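Local coordinates for putative N-acetylneuraminate lyase ([Ruminococcus] gnavus ATCC 29149, PDB 6RB7), which is a putative lyase of the dihydrodipicolinate synthetase family, built as a beta/alpha barrel and assembled from four copies of the chain, at residues F45-D50 with S81-Y86; V75-S80 with I94-V99. One frame throughout, in Å; residues are numbered along the deposited sequence.

Contact 1. Residues F45-D50 with S81-Y86; sequences FYACYD and SGECIY
Tyr49 brings its hydroxyl over the carboxylate of Glu83, and OH donates a hydrogen bond of 2.7 Å to Glu83 OE1. The bond arrives from above the carboxylate plane, 60° out of it, while OE1 itself lies at the edge of the tyrosine ring, close to the ring plane. With CG anti to the carbonyl carbon (chi1 -59°) and an extended chain beyond it, Glu83 reaches past the methyl of Ala47, whose CB sits 3.6 Å from Glu83 CD and 3.5 Å from Gly82 O. Upstream the backbones close in: Phe45 O is 3.3 Å from Gly82 CA, and the Tyr46 ring turns its edge to Ser81 O. A water ties this part together, accepting from Ala47 N at 2.9 Å and donating to Ser81 O and Glu83 OE2, both at 2.8 Å. Both carboxylate oxygens have further partners: OE1 takes the backbone N of Arg307, and OE2 forms a salt bridge with Lys292 of helix 287-299. A buried carboxylate gripped by a phenol, an amide, a water and a lysine is fixed in its rotation, and its two oxygens are both satisfied by the protein and the water.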
loop_
_atom_site.group_PDB
_atom_site.type_symbol
_atom_site.label_atom_id
_atom_site.label_comp_id
_atom_site.label_asym_id
_atom_site.label_seq_id
_atom_site.Cartn_x
_atom_site.Cartn_y
_atom_site.Cartn_z
ATOM N N PHE A 45 10.137 27.669 2.155
ATOM C CA PHE A 45 9.728 28.973 1.626
ATOM C C PHE A 45 8.472 28.810 0.788
ATOM O O PHE A 45 8.409 27.927 -0.087
ATOM C CB PHE A 45 10.867 29.528 0.794
ATOM C CG PHE A 45 10.779 31.014 0.515
ATOM C CD1 PHE A 45 11.286 31.909 1.437
ATOM C CD2 PHE A 45 10.235 31.476 -0.664
ATOM C CE1 PHE A 45 11.209 33.264 1.182
ATOM C CE2 PHE A 45 10.154 32.833 -0.916
ATOM C CZ PHE A 45 10.644 33.735 0.021
ATOM N N TYR A 46 7.450 29.615 1.034
ATOM C CA TYR A 46 6.174 29.502 0.295
ATOM C C TYR A 46 6.260 30.194 -1.067
ATOM O O TYR A 46 7.092 31.099 -1.296
ATOM C CB TYR A 46 5.025 30.088 1.120
ATOM C CG TYR A 46 4.914 29.495 2.497
ATOM C CD1 TYR A 46 4.879 28.120 2.664
ATOM C CD2 TYR A 46 4.943 30.280 3.640
ATOM C CE1 TYR A 46 4.811 27.556 3.927
ATOM C CE2 TYR A 46 4.842 29.733 4.898
ATOM C CZ TYR A 46 4.802 28.357 5.053
ATOM O OH TYR A 46 4.693 27.794 6.310
ATOM N N ALA A 47 5.382 29.758 -1.967
ATOM C CA ALA A 47 5.131 30.454 -3.250
ATOM C C ALA A 47 4.480 31.796 -2.971
ATOM O O ALA A 47 3.438 31.831 -2.322
ATOM C CB ALA A 47 4.321 29.622 -4.197
ATOM N N CYS A 48 5.068 32.877 -3.478
ATOM C CA CYS A 48 4.555 34.251 -3.279
ATOM C C CYS A 48 4.077 34.770 -4.630
ATOM O O CYS A 48 4.929 34.989 -5.545
ATOM C CB CYS A 48 5.650 35.144 -2.739
ATOM S SG CYS A 48 6.277 34.625 -1.124
ATOM N N TYR A 49 2.768 34.974 -4.758
ATOM C CA TYR A 49 2.154 35.387 -6.019
ATOM C C TYR A 49 1.543 36.778 -5.894
ATOM O O TYR A 49 1.206 37.231 -4.812
ATOM C CB TYR A 49 1.068 34.424 -6.472
ATOM C CG TYR A 49 1.489 32.973 -6.571
ATOM C CD1 TYR A 49 2.345 32.534 -7.561
ATOM C CD2 TYR A 49 0.919 32.040 -5.723
ATOM C CE1 TYR A 49 2.677 31.192 -7.685
ATOM C CE2 TYR A 49 1.245 30.692 -5.834
ATOM C CZ TYR A 49 2.092 30.274 -6.840
ATOM O OH TYR A 49 2.469 28.954 -6.948
ATOM N N ASP A 50 1.468 37.423 -7.058
ATOM C CA ASP A 50 0.717 38.690 -7.190
ATOM C C ASP A 50 -0.768 38.359 -7.394
ATOM O O ASP A 50 -1.169 37.193 -7.372
ATOM C CB ASP A 50 1.346 39.550 -8.290
ATOM C CG ASP A 50 1.198 39.035 -9.715
ATOM O OD1 ASP A 50 0.323 38.125 -9.960
ATOM O OD2 ASP A 50 2.013 39.487 -10.577
ATOM N N SER A 81 6.395 22.386 -0.799
ATOM C CA SER A 81 5.671 23.363 0.055
ATOM C C SER A 81 5.711 24.737 -0.601
ATOM O O SER A 81 4.875 25.564 -0.261
ATOM C CB SER A 81 6.263 23.378 1.471
ATOM O OG SER A 81 6.102 22.123 2.104
ATOM N N GLY A 82 6.708 24.990 -1.461
ATOM C CA GLY A 82 6.786 26.188 -2.306
ATOM C C GLY A 82 6.109 26.022 -3.648
ATOM O O GLY A 82 6.350 26.821 -4.563
ATOM N N GLU A 83 5.293 24.993 -3.808
ATOM C CA GLU A 83 4.471 24.758 -5.017
ATOM C C GLU A 83 5.334 24.491 -6.243
ATOM O O GLU A 83 4.907 24.778 -7.350
ATOM C CB GLU A 83 3.469 25.892 -5.211
ATOM C CG GLU A 83 2.546 26.028 -4.019
ATOM C CD GLU A 83 1.595 27.222 -4.050
ATOM O OE1 GLU A 83 1.048 27.496 -5.123
ATOM O OE2 GLU A 83 1.354 27.811 -2.976
ATOM N N CYS A 84 6.502 23.884 -6.067
ATOM C CA CYS A 84 7.450 23.719 -7.199
ATOM C C CYS A 84 6.831 22.859 -8.294
ATOM O O CYS A 84 7.124 23.111 -9.479
ATOM C CB CYS A 84 8.796 23.148 -6.794
ATOM S SG CYS A 84 8.779 21.465 -6.149
ATOM N N ILE A 85 6.021 21.874 -7.930
ATOM C CA ILE A 85 5.348 20.967 -8.897
ATOM C C ILE A 85 4.611 21.832 -9.925
ATOM O O ILE A 85 4.477 21.446 -11.059
ATOM C CB ILE A 85 4.385 20.037 -8.105
ATOM C CG1 ILE A 85 5.189 19.151 -7.150
ATOM C CG2 ILE A 85 3.498 19.198 -9.037
ATOM C CD1 ILE A 85 6.100 18.206 -7.861
ATOM N N TYR A 86 4.093 22.981 -9.498
ATOM C CA TYR A 86 3.161 23.822 -10.263
ATOM C C TYR A 86 3.856 25.023 -10.920
ATOM O O TYR A 86 3.164 25.879 -11.503
ATOM C CB TYR A 86 2.014 24.280 -9.376
ATOM C CG TYR A 86 1.358 23.143 -8.636
ATOM C CD1 TYR A 86 0.803 22.078 -9.335
ATOM C CD2 TYR A 86 1.399 23.056 -7.262
ATOM C CE1 TYR A 86 0.259 20.993 -8.690
ATOM C CE2 TYR A 86 0.806 22.003 -6.602
ATOM C CZ TYR A 86 0.253 20.950 -7.307
ATOM O OH TYR A 86 -0.257 19.862 -6.643
HETATM O O HOH W 1 3.391 27.803 -1.044
#

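Contact 2. Residues V75-S80 with I94-V99; sequences VYVNGS and IVLENV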
loop_
_atom_site.group_PDB
_atom_site.type_symbol
_atom_site.label_atom_id
_atom_site.label_comp_id
_atom_site.label_asym_id
_atom_site.label_seq_id
_atom_site.Cartn_x
_atom_site.Cartn_y
_atom_site.Cartn_z
ATOM N N VAL A 75 16.448 28.940 4.760
ATOM C CA VAL A 75 15.192 28.698 4.026
ATOM C C VAL A 75 15.421 27.608 2.976
ATOM O O VAL A 75 16.555 27.496 2.383
ATOM C CB VAL A 75 14.581 29.940 3.386
ATOM C CG1 VAL A 75 14.000 30.861 4.436
ATOM C CG2 VAL A 75 15.568 30.683 2.495
ATOM N N TYR A 76 14.397 26.810 2.760
ATOM C CA TYR A 76 14.363 25.712 1.778
ATOM C C TYR A 76 13.440 26.188 0.670
ATOM O O TYR A 76 12.237 26.283 0.852
ATOM C CB TYR A 76 13.897 24.419 2.456
ATOM C CG TYR A 76 13.655 23.286 1.496
ATOM C CD1 TYR A 76 14.717 22.623 0.918
ATOM C CD2 TYR A 76 12.390 22.821 1.250
ATOM C CE1 TYR A 76 14.512 21.549 0.052
ATOM C CE2 TYR A 76 12.163 21.768 0.364
ATOM C CZ TYR A 76 13.226 21.155 -0.243
ATOM O OH TYR A 76 12.994 20.126 -1.088
ATOM N N VAL A 77 14.047 26.566 -0.468
ATOM C CA VAL A 77 13.332 27.335 -1.508
ATOM C C VAL A 77 12.895 26.431 -2.668
ATOM O O VAL A 77 13.693 25.591 -3.124
ATOM C CB VAL A 77 14.248 28.460 -1.985
ATOM C CG1 VAL A 77 13.541 29.308 -3.030
ATOM C CG2 VAL A 77 14.755 29.295 -0.833
ATOM N N ASN A 78 11.684 26.643 -3.168
ATOM C CA ASN A 78 11.141 25.946 -4.350
ATOM C C ASN A 78 11.046 24.441 -4.068
ATOM O O ASN A 78 11.182 23.666 -5.012
ATOM C CB ASN A 78 11.944 26.250 -5.627
ATOM C CG ASN A 78 11.792 27.669 -6.087
ATOM O OD1 ASN A 78 10.705 28.243 -5.977
ATOM N ND2 ASN A 78 12.887 28.251 -6.576
ATOM N N GLY A 79 10.719 24.071 -2.833
ATOM C CA GLY A 79 10.262 22.711 -2.527
ATOM C C GLY A 79 8.806 22.505 -2.916
ATOM O O GLY A 79 8.158 23.422 -3.460
ATOM N N SER A 80 8.238 21.341 -2.627
ATOM C CA SER A 80 6.803 21.127 -2.895
ATOM C C SER A 80 5.942 22.026 -2.016
ATOM O O SER A 80 4.909 22.461 -2.473
ATOM C CB SER A 80 6.390 19.672 -2.827
ATOM O OG SER A 80 6.646 19.153 -1.564
ATOM N N ILE A 94 12.978 33.193 -10.759
ATOM C CA ILE A 94 12.538 34.492 -10.199
ATOM C C ILE A 94 12.450 34.385 -8.669
ATOM O O ILE A 94 12.946 35.271 -7.959
ATOM C CB ILE A 94 11.245 34.962 -10.855
ATOM C CG1 ILE A 94 11.536 35.286 -12.340
ATOM C CG2 ILE A 94 10.679 36.159 -10.094
ATOM C CD1 ILE A 94 10.313 35.478 -13.153
ATOM N N VAL A 95 11.892 33.290 -8.149
ATOM C CA VAL A 95 11.817 33.153 -6.686
ATOM C C VAL A 95 13.226 33.212 -6.094
ATOM O O VAL A 95 13.474 33.973 -5.141
ATOM C CB VAL A 95 11.088 31.851 -6.278
ATOM C CG1 VAL A 95 11.241 31.588 -4.810
ATOM C CG2 VAL A 95 9.624 31.891 -6.702
ATOM N N LEU A 96 14.141 32.384 -6.596
ATOM C CA LEU A 96 15.458 32.257 -5.946
ATOM C C LEU A 96 16.245 33.585 -6.092
ATOM O O LEU A 96 16.893 33.978 -5.132
ATOM C CB LEU A 96 16.228 31.074 -6.504
ATOM C CG LEU A 96 17.565 30.824 -5.832
ATOM C CD1 LEU A 96 17.376 30.447 -4.341
ATOM C CD2 LEU A 96 18.300 29.716 -6.561
ATOM N N GLU A 97 16.144 34.229 -7.239
ATOM C CA GLU A 97 16.820 35.538 -7.429
ATOM C C GLU A 97 16.355 36.523 -6.367
ATOM O O GLU A 97 17.199 37.238 -5.823
ATOM C CB GLU A 97 16.541 36.050 -8.839
ATOM C CG GLU A 97 17.307 35.285 -9.868
ATOM C CD GLU A 97 16.881 35.525 -11.313
ATOM O OE1 GLU A 97 15.980 36.347 -11.543
ATOM O OE2 GLU A 97 17.415 34.841 -12.209
ATOM N N ASN A 98 15.058 36.582 -6.089
ATOM C CA ASN A 98 14.492 37.547 -5.122
ATOM C C ASN A 98 14.815 37.149 -3.688
ATOM O O ASN A 98 15.026 38.034 -2.871
ATOM C CB ASN A 98 13.036 37.796 -5.429
ATOM C CG ASN A 98 12.908 38.704 -6.646
ATOM O OD1 ASN A 98 13.153 39.914 -6.521
ATOM N ND2 ASN A 98 12.594 38.132 -7.809
ATOM N N VAL A 99 14.926 35.866 -3.372
ATOM C CA VAL A 99 15.446 35.463 -2.041
ATOM C C VAL A 99 16.869 35.977 -1.870
ATOM O O VAL A 99 17.210 36.591 -0.841
ATOM C CB VAL A 99 15.367 33.927 -1.865
ATOM C CG1 VAL A 99 16.123 33.516 -0.599
ATOM C CG2 VAL A 99 13.907 33.491 -1.848
#
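This is a mainly apolar strand-to-helix packing contact inside a beta-alpha-beta unit of the barrel, where strand 74-77 is backed by the helix that follows it, 89-103. The short segments run nearly antiparallel, at 154°, with their axes 10.3 Å apart, a separation bridged by valine and leucine side chains. Val77 is central: CG1, anti to the backbone N (chi1 -178°), extends to the helix and meets Val95 CG1 at 3.7 Å, with Leu96 CD1 at 4.2 Å and Val99 CG2 a little farther off. Two residues earlier, on the same face of the strand, Val75 CG2 touches Val99 CG1 at 4.2 Å. Val95 and Val99, one helical turn apart, thus present their methyls to the strand, and the Val77 and Val95 side chains lie side by side, pointing oppositely. Beyond the strand end, Asn78 lays its amide alongside Val95, with OD1 3.6 Å from Val95 CG1, while ND2 makes a weak hydrogen bond to Arg92 O in the preceding turn of the helix. On the flank of the helix, Asn98 OD1 accepts a hydrogen bond from Gln61 of helix 57-70. That helix also packs against Val75 through Phe67 and against Val99 through Thr64, while Leu96 leans on Val109 and Ala111 of the neighbouring strand 108-112.

From the N terminus, the chain leaves strand 41-43 through 45-50, runs along helix 57-70, and enters strand 74-77 at the start of contact 2. It then passes directly from 75-80 into 81-86, where contact 1 closes the first long loop, before helix 89-103 brings 94-99 back against the strand and closes the second. The two closures therefore cross. They also touch: Phe45 N lies 2.8 Å from Tyr76 O, a probable hydrogen bond between the first two strand regions, and Phe45 CZ packs 3.8 Å from Val99 CG2. Contact 1 joins the two loops beyond the strand ends, whereas contact 2 binds the second strand to its outer helix.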